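Local atomic coordinates of hypothetical protein PA2201 (Pseudomonas aeruginosa, PDB entry 2FEF), a protein that is of unknown function but probably acts as an immunity protein that protects the bacterium against a PoNe-type DNase toxin. Residues T85-A90 against R101-E106; F148-L153 against Y251-W256; N10-A15 against A108-D113; A47-F52 against G77-N82. One frame throughout, in Å; residues are numbered along the deposited sequence. Where two conformers were deposited one is given.

Interaction 1. Residues T85-A90 against R101-E106; sequences TLLLKA and RSIYLE
Ile103 overlaps Leu86, Leu87 and Ala90, lying against one turn of the facing helix with both of its branches. With chi1 at -56°, CG1 lies beside the backbone N and CG2 is anti to it, which parts the two arms along the partner helix. The CG1 arm ends in CD1, which meets Ala90 CB at 3.6 Å. The CG2 methyl takes the other end of the turn: it packs against Leu87 CA at 4.0 Å, with Leu87 CB just behind, and Leu86 CD2 comes to 4.2 Å from Ile103 CG2, the leucine and isoleucine side chains crossing at about a right angle.

Leu87 also reaches the next residue along. Its CD2 methyl touches Tyr104 CD1 at 3.8 Å, approaching the ring at its edge and in its plane. The hydroxyl of this tyrosine points on to helix 146-158, where it hydrogen-bonds to Leu152 O. Met155 of that same helix packs on both Leu87 and Tyr104, while Trp19 of helix 12-20 packs on Leu86 and Ile103. The five touching residues are all buried, and their side chains meet through carbon atoms.

The axes of the segments come within 9.6 Å and run at 166° to each other, nearly antiparallel. Only a short connection separates helix 66-93 from helix 97-127, and the pair is a helical hairpin, with Ala90 and Ile103 meeting toward its turn, in the all-helical N-terminal part of this protein.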
# COMPACT_ATOMS: atom_id res chain seq x y z
N THR B 85 -11.76 -9.38 3.81
CA THR B 85 -11.72 -8.39 4.90
C THR B 85 -12.67 -7.26 4.60
O THR B 85 -13.41 -6.82 5.46
CB THR B 85 -10.28 -7.91 5.20
OG1 THR B 85 -9.44 -9.06 5.30
CG2 THR B 85 -10.24 -7.13 6.49
N LEU B 86 -12.72 -6.83 3.34
CA LEU B 86 -13.70 -5.80 2.96
C LEU B 86 -15.11 -6.27 3.30
O LEU B 86 -15.91 -5.51 3.85
CB LEU B 86 -13.60 -5.50 1.45
CG LEU B 86 -14.29 -4.18 1.07
CD1 LEU B 86 -13.50 -2.95 1.48
CD2 LEU B 86 -14.58 -4.14 -0.45
N LEU B 87 -15.42 -7.53 2.96
CA LEU B 87 -16.76 -8.07 3.26
C LEU B 87 -17.03 -8.01 4.77
O LEU B 87 -18.07 -7.52 5.20
CB LEU B 87 -16.89 -9.51 2.72
CG LEU B 87 -18.26 -10.19 3.01
CD1 LEU B 87 -19.39 -9.36 2.52
CD2 LEU B 87 -18.26 -11.55 2.33
N LEU B 88 -16.08 -8.48 5.56
CA LEU B 88 -16.20 -8.42 7.00
C LEU B 88 -16.44 -7.00 7.52
O LEU B 88 -17.35 -6.77 8.31
CB LEU B 88 -14.95 -9.06 7.65
CG LEU B 88 -14.97 -9.02 9.18
CD1 LEU B 88 -16.15 -9.85 9.75
CD2 LEU B 88 -13.63 -9.47 9.72
N LYS B 89 -15.64 -6.03 7.07
CA LYS B 89 -15.86 -4.65 7.48
C LYS B 89 -17.27 -4.16 7.11
O LYS B 89 -17.91 -3.40 7.86
CB LYS B 89 -14.80 -3.78 6.82
CG LYS B 89 -13.40 -4.09 7.35
CD LYS B 89 -13.22 -3.52 8.76
CE LYS B 89 -12.01 -4.17 9.42
NZ LYS B 89 -11.91 -3.66 10.83
N ALA B 90 -17.75 -4.56 5.93
CA ALA B 90 -19.08 -4.15 5.49
C ALA B 90 -20.19 -4.76 6.39
O ALA B 90 -21.18 -4.10 6.70
CB ALA B 90 -19.27 -4.57 4.04
N ARG B 101 -24.06 -8.69 -0.59
CA ARG B 101 -24.03 -9.67 -1.72
C ARG B 101 -23.20 -9.17 -2.91
O ARG B 101 -22.41 -9.92 -3.50
CB ARG B 101 -25.45 -10.07 -2.14
CG ARG B 101 -25.49 -11.29 -3.09
CD ARG B 101 -26.95 -11.55 -3.53
NE ARG B 101 -27.12 -12.91 -4.06
CZ ARG B 101 -26.86 -13.26 -5.32
NH1 ARG B 101 -26.43 -12.35 -6.20
NH2 ARG B 101 -27.03 -14.51 -5.71
N SER B 102 -23.31 -7.87 -3.21
CA SER B 102 -22.52 -7.25 -4.26
C SER B 102 -21.02 -7.36 -4.00
O SER B 102 -20.23 -7.47 -4.95
CB SER B 102 -22.95 -5.79 -4.47
OG SER B 102 -22.28 -4.92 -3.54
N ILE B 103 -20.60 -7.34 -2.73
CA ILE B 103 -19.21 -7.57 -2.38
C ILE B 103 -18.87 -9.04 -2.44
O ILE B 103 -17.87 -9.42 -3.03
CB ILE B 103 -18.85 -6.98 -0.98
CG1 ILE B 103 -19.18 -5.48 -0.97
CG2 ILE B 103 -17.34 -7.24 -0.62
CD1 ILE B 103 -19.29 -4.85 0.45
N TYR B 104 -19.73 -9.87 -1.85
CA TYR B 104 -19.53 -11.31 -1.79
C TYR B 104 -19.31 -11.95 -3.18
O TYR B 104 -18.45 -12.82 -3.35
CB TYR B 104 -20.72 -12.00 -1.09
CG TYR B 104 -20.51 -13.51 -1.08
CD1 TYR B 104 -19.65 -14.13 -0.14
CD2 TYR B 104 -21.11 -14.31 -2.06
CE1 TYR B 104 -19.41 -15.52 -0.20
CE2 TYR B 104 -20.88 -15.69 -2.11
CZ TYR B 104 -20.06 -16.28 -1.18
OH TYR B 104 -19.88 -17.64 -1.27
N LEU B 105 -20.04 -11.48 -4.18
CA LEU B 105 -19.88 -12.07 -5.52
C LEU B 105 -18.45 -11.90 -6.01
O LEU B 105 -17.91 -12.82 -6.64
CB LEU B 105 -20.85 -11.47 -6.54
CG LEU B 105 -22.34 -11.79 -6.33
CD1 LEU B 105 -23.10 -11.27 -7.53
CD2 LEU B 105 -22.61 -13.30 -6.12
N GLU B 106 -17.84 -10.75 -5.70
CA GLU B 106 -16.45 -10.50 -6.14
C GLU B 106 -15.43 -11.14 -5.25
O GLU B 106 -14.34 -11.54 -5.72
CB GLU B 106 -16.18 -9.00 -6.25
CG GLU B 106 -17.02 -8.32 -7.34
CD GLU B 106 -16.78 -8.96 -8.68
OE1 GLU B 106 -15.62 -9.33 -8.96
OE2 GLU B 106 -17.74 -9.09 -9.46

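Interaction 2. Residues F148-L153 against Y251-W256; sequences FALQLL and YAWGWW
Phe148 and Leu150 make the apolar part of this contact. Phe148 lies side by side with Tyr251, both pointing the same way, and its CZ touches Tyr251 CB at 3.7 Å. Further back along the phenyl ring, Phe148 CD1 meets Ala252 CB at 3.6 Å, an oblique approach to the ring. The phenol of Tyr251 leads away from helix 146-158, and its OH hydrogen-bonds to Asp50 of a second subunit.

A CH-pi contact joins Leu150 to Trp253. Leu150 CD2 stands 3.6 Å from the centroid of the five-membered ring of Trp253, only 5° off the ring normal, so the methyl sits squarely over the pyrrole. The indole NE1 is hydrogen-bonded to Tyr230.

One hydrogen bond crosses the contact. Gln151 extends from the helix with CG anti to its backbone N (chi1 -172°), and NE2 donates to Ala252 O at 3.0 Å. The donor lies in the carbonyl plane, on a lone pair, but the N-H...O angle is a bent 134° and the oxygen is tilted out of the glutamine's amide plane. NE2 also binds Ser84 O, so this buried amide bridges two backbone carbonyls.

Trp253 begins a type II' beta turn ending at Trp256, with Gly254 at its positive-phi corner. This is a helix-to-loop contact: Tyr251 to Trp253, leading into that turn of the PoNi-type C-terminal region, dock on helix 146-158.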
# COMPACT_ATOMS: atom_id res chain seq x y z
N PHE B 148 -11.30 -18.05 6.32
CA PHE B 148 -11.71 -17.60 4.96
C PHE B 148 -12.63 -18.61 4.31
O PHE B 148 -13.51 -18.24 3.51
CB PHE B 148 -10.48 -17.40 4.03
CG PHE B 148 -9.58 -16.28 4.47
CD1 PHE B 148 -9.94 -14.96 4.24
CD2 PHE B 148 -8.35 -16.56 5.08
CE1 PHE B 148 -9.09 -13.89 4.64
CE2 PHE B 148 -7.46 -15.50 5.48
CZ PHE B 148 -7.84 -14.18 5.26
N ALA B 149 -12.40 -19.90 4.60
CA ALA B 149 -13.28 -20.94 4.01
C ALA B 149 -14.66 -20.86 4.70
O ALA B 149 -15.72 -20.97 4.04
CB ALA B 149 -12.67 -22.33 4.15
N LEU B 150 -14.65 -20.67 6.01
CA LEU B 150 -15.90 -20.47 6.78
C LEU B 150 -16.67 -19.29 6.19
O LEU B 150 -17.87 -19.41 5.92
CB LEU B 150 -15.59 -20.19 8.28
CG LEU B 150 -16.82 -19.78 9.13
CD1 LEU B 150 -17.84 -20.92 9.11
CD2 LEU B 150 -16.32 -19.49 10.53
N GLN B 151 -15.98 -18.15 5.98
CA GLN B 151 -16.65 -16.97 5.41
C GLN B 151 -17.25 -17.29 4.03
O GLN B 151 -18.38 -16.93 3.73
CB GLN B 151 -15.65 -15.79 5.24
CG GLN B 151 -16.40 -14.50 4.82
CD GLN B 151 -15.49 -13.45 4.24
OE1 GLN B 151 -15.01 -13.58 3.11
NE2 GLN B 151 -15.26 -12.38 5.01
N LEU B 152 -16.47 -17.96 3.17
CA LEU B 152 -16.94 -18.22 1.80
C LEU B 152 -18.22 -19.07 1.81
O LEU B 152 -19.16 -18.78 1.05
CB LEU B 152 -15.85 -18.91 0.98
CG LEU B 152 -14.77 -17.92 0.52
CD1 LEU B 152 -13.57 -18.79 -0.01
CD2 LEU B 152 -15.33 -16.98 -0.53
N LEU B 153 -18.26 -20.11 2.64
CA LEU B 153 -19.43 -20.99 2.64
C LEU B 153 -20.57 -20.34 3.40
O LEU B 153 -21.68 -20.27 2.89
CB LEU B 153 -19.11 -22.40 3.17
CG LEU B 153 -18.54 -23.36 2.13
CD1 LEU B 153 -17.33 -22.76 1.36
CD2 LEU B 153 -18.16 -24.69 2.73
N TYR B 251 -9.37 -11.40 9.87
CA TYR B 251 -9.43 -10.96 8.46
C TYR B 251 -10.70 -11.39 7.72
O TYR B 251 -10.92 -10.90 6.58
CB TYR B 251 -8.17 -11.42 7.66
CG TYR B 251 -6.91 -10.76 8.14
CD1 TYR B 251 -6.50 -9.53 7.60
CD2 TYR B 251 -6.11 -11.35 9.16
CE1 TYR B 251 -5.33 -8.91 8.03
CE2 TYR B 251 -4.94 -10.71 9.63
CZ TYR B 251 -4.57 -9.50 9.04
OH TYR B 251 -3.43 -8.84 9.43
N ALA B 252 -11.50 -12.30 8.28
CA ALA B 252 -12.68 -12.79 7.53
C ALA B 252 -13.91 -13.06 8.40
O ALA B 252 -15.03 -12.97 7.93
CB ALA B 252 -12.35 -14.04 6.73
N TRP B 253 -13.68 -13.39 9.67
CA TRP B 253 -14.74 -14.00 10.52
C TRP B 253 -15.09 -13.06 11.68
O TRP B 253 -16.28 -12.69 11.88
CB TRP B 253 -14.18 -15.36 10.95
CG TRP B 253 -14.92 -16.16 12.00
CD1 TRP B 253 -16.24 -16.12 12.30
CD2 TRP B 253 -14.32 -17.10 12.87
NE1 TRP B 253 -16.53 -17.02 13.32
CE2 TRP B 253 -15.36 -17.63 13.69
CE3 TRP B 253 -13.01 -17.55 13.07
CZ2 TRP B 253 -15.12 -18.59 14.67
CZ3 TRP B 253 -12.78 -18.51 14.05
CH2 TRP B 253 -13.82 -19.02 14.82
N GLY B 254 -14.06 -12.64 12.40
CA GLY B 254 -14.17 -11.61 13.44
C GLY B 254 -15.18 -11.94 14.54
O GLY B 254 -15.14 -13.02 15.15
N TRP B 255 -16.08 -11.00 14.76
CA TRP B 255 -17.09 -11.04 15.83
C TRP B 255 -18.22 -12.05 15.58
O TRP B 255 -18.92 -12.44 16.50
CB TRP B 255 -17.68 -9.63 15.87
CG TRP B 255 -18.72 -9.30 16.89
CD1 TRP B 255 -20.07 -9.24 16.71
CD2 TRP B 255 -18.47 -8.90 18.23
NE1 TRP B 255 -20.69 -8.83 17.86
CE2 TRP B 255 -19.72 -8.60 18.82
CE3 TRP B 255 -17.31 -8.74 18.99
CZ2 TRP B 255 -19.84 -8.19 20.14
CZ3 TRP B 255 -17.43 -8.31 20.31
CH2 TRP B 255 -18.69 -8.05 20.87
N TRP B 256 -18.41 -12.44 14.32
CA TRP B 256 -19.69 -13.00 13.89
C TRP B 256 -19.79 -14.51 13.94
O TRP B 256 -18.98 -15.21 13.37
CB TRP B 256 -20.02 -12.49 12.47
CG TRP B 256 -20.05 -11.00 12.50
CD1 TRP B 256 -19.13 -10.14 11.96
CD2 TRP B 256 -21.01 -10.20 13.17
NE1 TRP B 256 -19.47 -8.84 12.26
CE2 TRP B 256 -20.63 -8.85 13.00
CE3 TRP B 256 -22.16 -10.49 13.93
CZ2 TRP B 256 -21.35 -7.79 13.53
CZ3 TRP B 256 -22.88 -9.44 14.47
CH2 TRP B 256 -22.48 -8.10 14.26

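Interaction 3. Residues N10-A15 against A108-D113; sequences NRLAEA and AALWLD. With EDO (1,2-ethanediol), chain D.
The backbones come closest at Asn10 and Ala109, whose CA atoms lie 4.8 Å apart where the chain arrives at the start of helix 12-20 and runs against the middle of helix 97-127. There Ala109 CB presses on the main chain, 3.5 Å from Asn10 CA.

Asp113, one turn further on, grips Asn10 twice through a single oxygen. Asn10 N donates to Asp113 OD2 at 2.8 Å, meeting it on the syn side of the carboxylate, and Asn10 ND2 donates to the same OD2 at 2.9 Å from the anti side. Both bonds are fairly straight. The oxygen lies in the plane of the asparagine amide, while the amide and carboxylate planes stand 67° apart. In Asn10, chi1 of 87° sets CG between N and the carbonyl carbon, which helps ND2 and the backbone N reach the same oxygen.

The other end of the amide serves the helix start. Asn10 OD1 accepts from Leu12 N at 2.9 Å, an Asx turn leading into the helix, with Arg11 at the N-cap position. OD1 is also hydrogen-bonded to Tyr58 OH, so both ends of this buried amide are held and its rotation is fixed.

Leu110 packs against the asparagine's carbons, crossing it obliquely, with its CD2 3.8 Å from Asn10 CG; its other methyl, CD1, only grazes Leu12 CD2 at 4.4 Å. Asn10 ND2 has a further partner in O1 of a 1,2-ethanediol, probably from the crystallisation liquor, in a more bent bond.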
# COMPACT_ATOMS: atom_id res chain seq x y z
N ASN B 10 -13.95 -12.65 -12.01
CA ASN B 10 -14.09 -11.40 -11.24
C ASN B 10 -14.35 -10.20 -12.16
O ASN B 10 -13.90 -10.20 -13.31
CB ASN B 10 -12.85 -11.14 -10.40
CG ASN B 10 -11.78 -10.36 -11.17
OD1 ASN B 10 -11.77 -9.13 -11.20
ND2 ASN B 10 -10.87 -11.08 -11.76
N ARG B 11 -15.05 -9.20 -11.65
CA ARG B 11 -15.19 -7.91 -12.32
C ARG B 11 -14.84 -6.81 -11.32
O ARG B 11 -15.65 -5.92 -10.98
CB ARG B 11 -16.60 -7.74 -12.91
CG ARG B 11 -16.97 -8.76 -14.03
CD ARG B 11 -16.01 -8.72 -15.25
NE ARG B 11 -16.40 -9.71 -16.30
CZ ARG B 11 -15.83 -10.91 -16.47
NH1 ARG B 11 -14.80 -11.30 -15.69
NH2 ARG B 11 -16.28 -11.72 -17.43
N LEU B 12 -13.62 -6.89 -10.79
CA LEU B 12 -13.22 -6.07 -9.67
C LEU B 12 -13.17 -4.59 -10.04
O LEU B 12 -13.57 -3.73 -9.23
CB LEU B 12 -11.85 -6.53 -9.11
CG LEU B 12 -11.19 -5.71 -7.97
CD1 LEU B 12 -12.04 -5.57 -6.69
CD2 LEU B 12 -9.78 -6.26 -7.69
N ALA B 13 -12.65 -4.27 -11.22
CA ALA B 13 -12.47 -2.85 -11.58
C ALA B 13 -13.83 -2.13 -11.64
O ALA B 13 -13.93 -0.98 -11.22
CB ALA B 13 -11.70 -2.66 -12.87
N GLU B 14 -14.84 -2.81 -12.19
CA GLU B 14 -16.21 -2.24 -12.22
C GLU B 14 -16.84 -2.10 -10.83
O GLU B 14 -17.62 -1.19 -10.61
CB GLU B 14 -17.14 -3.03 -13.16
CG GLU B 14 -17.08 -2.59 -14.64
N ALA B 15 -16.52 -3.01 -9.92
CA ALA B 15 -17.15 -3.04 -8.59
C ALA B 15 -16.61 -1.92 -7.70
O ALA B 15 -17.35 -1.33 -6.91
CB ALA B 15 -16.96 -4.42 -7.92
N ALA B 108 -15.91 -14.04 -3.70
CA ALA B 108 -15.94 -15.41 -4.22
C ALA B 108 -15.22 -15.54 -5.57
O ALA B 108 -14.44 -16.49 -5.78
CB ALA B 108 -17.39 -15.90 -4.32
N ALA B 109 -15.45 -14.58 -6.48
CA ALA B 109 -14.80 -14.62 -7.81
C ALA B 109 -13.29 -14.49 -7.67
O ALA B 109 -12.56 -15.17 -8.34
CB ALA B 109 -15.31 -13.50 -8.68
N LEU B 110 -12.82 -13.60 -6.80
CA LEU B 110 -11.39 -13.43 -6.67
C LEU B 110 -10.73 -14.68 -6.09
O LEU B 110 -9.64 -15.04 -6.54
CB LEU B 110 -11.02 -12.18 -5.86
CG LEU B 110 -11.24 -10.85 -6.59
CD1 LEU B 110 -11.23 -9.74 -5.51
CD2 LEU B 110 -10.20 -10.63 -7.74
N TRP B 111 -11.36 -15.32 -5.09
CA TRP B 111 -10.84 -16.59 -4.57
C TRP B 111 -10.75 -17.70 -5.65
O TRP B 111 -9.74 -18.41 -5.75
CB TRP B 111 -11.65 -17.06 -3.37
CG TRP B 111 -11.25 -16.40 -2.07
CD1 TRP B 111 -11.88 -15.34 -1.44
CD2 TRP B 111 -10.10 -16.72 -1.27
NE1 TRP B 111 -11.21 -15.02 -0.28
CE2 TRP B 111 -10.10 -15.82 -0.17
CE3 TRP B 111 -9.05 -17.65 -1.40
CZ2 TRP B 111 -9.11 -15.88 0.84
CZ3 TRP B 111 -8.08 -17.71 -0.40
CH2 TRP B 111 -8.11 -16.80 0.70
N LEU B 112 -11.82 -17.83 -6.44
CA LEU B 112 -11.89 -18.78 -7.55
C LEU B 112 -10.83 -18.47 -8.61
O LEU B 112 -10.09 -19.37 -9.02
CB LEU B 112 -13.27 -18.70 -8.19
CG LEU B 112 -13.55 -19.69 -9.30
CD1 LEU B 112 -13.37 -21.11 -8.76
CD2 LEU B 112 -14.97 -19.45 -9.81
N ASP B 113 -10.75 -17.20 -9.05
CA ASP B 113 -9.68 -16.77 -10.00
C ASP B 113 -8.29 -17.02 -9.47
O ASP B 113 -7.41 -17.51 -10.21
CB ASP B 113 -9.84 -15.29 -10.42
CG ASP B 113 -11.16 -15.03 -11.23
OD1 ASP B 113 -11.80 -15.98 -11.73
OD2 ASP B 113 -11.53 -13.87 -11.38
C1 EDO D . -8.42 -9.69 -14.66
O1 EDO D . -9.71 -10.12 -14.21
C2 EDO D . -8.52 -8.49 -15.61
O2 EDO D . -9.59 -8.73 -16.55

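Interaction 4. Residues A47-F52 against G77-N82; sequences AALDRF and GQAAEN
Phe52 reaches across to Ala79, and its side chain can be followed outward from CB. At CB, chi1 of 175° swings the ring away from its own N and out toward helix 66-93, and CG already lies 3.7 Å from Ala79 CB. Further out, CD2 and CE2 come closest, Phe52 CD2 standing 3.4 Å from Ala79 CB, while CD1 and CE1 on the other side of the ring are more distant. At the tip, CZ is again near the same methyl. Every ring carbon thus looks onto one methyl group, which lies over the face, 3.5 Å from the ring centroid and 17° off the normal, slightly displaced toward the CD2-CE2 side: a CH-pi contact.

One turn back, Leu49 uses its CD2 branch. Leu49 CD2 rests 3.6 Å from Ala79 O and also touches Asn82 CB at 4.0 Å, the leucine and asparagine side chains sliding past each other in opposite directions. Ala48 CB completes this side, 3.9 Å from Asn82 ND2. A water adds a loose link, accepting a weak bond from Asn82 ND2 and donating a weak, long one to Ala48 O.

The segments cross at -148°, roughly antiparallel, with their axes 9.9 Å apart. Helix 12-20 flanks the contact, setting Leu16 on Leu49 and Leu12 on Phe52, and Trp76 meets the phenyl ring edge-to-face. Beyond lie the subunit boundaries: Asp50 and Arg51 of helix 35-54 bond to a third subunit, Gln78 and Glu81 of helix 66-93 to a second.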
# COMPACT_ATOMS: atom_id res chain seq x y z
N ALA B 47 -8.25 1.05 -1.24
CA ALA B 47 -6.97 1.48 -1.87
C ALA B 47 -6.08 0.28 -2.25
O ALA B 47 -5.48 0.28 -3.31
CB ALA B 47 -6.19 2.47 -0.97
N ALA B 48 -6.03 -0.73 -1.39
CA ALA B 48 -5.25 -1.96 -1.67
C ALA B 48 -5.81 -2.70 -2.91
O ALA B 48 -5.09 -3.16 -3.78
CB ALA B 48 -5.26 -2.88 -0.43
N LEU B 49 -7.12 -2.84 -2.95
CA LEU B 49 -7.78 -3.52 -4.07
C LEU B 49 -7.71 -2.66 -5.31
O LEU B 49 -7.58 -3.19 -6.41
CB LEU B 49 -9.25 -3.84 -3.72
CG LEU B 49 -9.44 -4.94 -2.67
CD1 LEU B 49 -10.80 -4.87 -2.04
CD2 LEU B 49 -9.24 -6.30 -3.30
N ASP B 50 -7.78 -1.34 -5.16
CA ASP B 50 -7.66 -0.48 -6.34
C ASP B 50 -6.24 -0.60 -6.95
O ASP B 50 -6.06 -0.71 -8.18
CB ASP B 50 -7.97 0.98 -6.00
CG ASP B 50 -8.22 1.82 -7.23
OD1 ASP B 50 -7.29 2.03 -8.03
OD2 ASP B 50 -9.35 2.31 -7.37
N ARG B 51 -5.24 -0.60 -6.07
CA ARG B 51 -3.82 -0.76 -6.46
C ARG B 51 -3.63 -2.07 -7.21
O ARG B 51 -3.00 -2.14 -8.29
CB ARG B 51 -2.96 -0.72 -5.17
CG ARG B 51 -1.44 -0.94 -5.36
CD ARG B 51 -0.62 -0.09 -4.38
NE ARG B 51 -1.31 1.18 -4.11
CZ ARG B 51 -1.19 2.28 -4.85
NH1 ARG B 51 -0.36 2.33 -5.87
NH2 ARG B 51 -1.88 3.37 -4.52
N PHE B 52 -4.16 -3.14 -6.62
CA PHE B 52 -4.15 -4.46 -7.25
C PHE B 52 -4.80 -4.45 -8.65
O PHE B 52 -4.24 -4.98 -9.62
CB PHE B 52 -4.88 -5.49 -6.37
CG PHE B 52 -5.01 -6.87 -7.02
CD1 PHE B 52 -3.86 -7.62 -7.31
CD2 PHE B 52 -6.26 -7.39 -7.33
CE1 PHE B 52 -3.97 -8.89 -7.90
CE2 PHE B 52 -6.39 -8.65 -7.89
CZ PHE B 52 -5.25 -9.40 -8.19
N GLY B 77 -4.03 -14.12 -4.57
CA GLY B 77 -4.49 -14.70 -3.30
C GLY B 77 -4.56 -13.65 -2.19
O GLY B 77 -5.49 -13.64 -1.41
N GLN B 78 -3.58 -12.76 -2.16
CA GLN B 78 -3.63 -11.65 -1.18
C GLN B 78 -4.80 -10.73 -1.46
O GLN B 78 -5.46 -10.28 -0.52
CB GLN B 78 -2.32 -10.88 -1.11
CG GLN B 78 -2.33 -9.88 0.15
CD GLN B 78 -0.95 -9.50 0.62
OE1 GLN B 78 0.09 -9.73 -0.07
NE2 GLN B 78 -0.90 -8.92 1.81
N ALA B 79 -5.05 -10.42 -2.73
CA ALA B 79 -6.22 -9.62 -3.06
C ALA B 79 -7.54 -10.27 -2.63
O ALA B 79 -8.47 -9.59 -2.17
CB ALA B 79 -6.27 -9.37 -4.59
N ALA B 80 -7.64 -11.59 -2.85
CA ALA B 80 -8.83 -12.35 -2.40
C ALA B 80 -9.02 -12.21 -0.88
O ALA B 80 -10.15 -12.03 -0.40
CB ALA B 80 -8.68 -13.84 -2.80
N GLU B 81 -7.93 -12.28 -0.12
CA GLU B 81 -8.03 -12.03 1.35
C GLU B 81 -8.53 -10.62 1.65
O GLU B 81 -9.32 -10.41 2.55
CB GLU B 81 -6.66 -12.24 2.05
CG GLU B 81 -6.13 -13.68 2.03
CD GLU B 81 -4.91 -13.91 2.95
OE1 GLU B 81 -4.59 -13.05 3.80
OE2 GLU B 81 -4.27 -14.96 2.80
N ASN B 82 -8.01 -9.63 0.92
CA ASN B 82 -8.45 -8.25 1.14
C ASN B 82 -9.92 -8.06 0.83
O ASN B 82 -10.63 -7.27 1.50
CB ASN B 82 -7.62 -7.29 0.25
CG ASN B 82 -6.13 -7.23 0.63
OD1 ASN B 82 -5.69 -7.62 1.74
ND2 ASN B 82 -5.34 -6.74 -0.32
O HOH W 1 -4.60 -6.39 -2.96

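From the N terminus, interaction 3 opens first at residues 10-15 and closes only at 108-113, spanning most of the N-terminal helices. Within that span, interaction 4 joins helix 35-54 to helix 66-93, and then interaction 1 closes the short turn between helix 66-93 and helix 97-127; these two follow in series and share helix 66-93. Interactions 1 and 3 share helix 97-127, and Glu106 ties them through a hydrogen bond to Arg11 N. Interaction 2 opens later and closes a long loop of its own, bringing 251-256 back to helix 146-158. It joins the earlier helices through Tyr104 with Leu152 O, Thr85 with Tyr251 O, and Trp111 against Phe148.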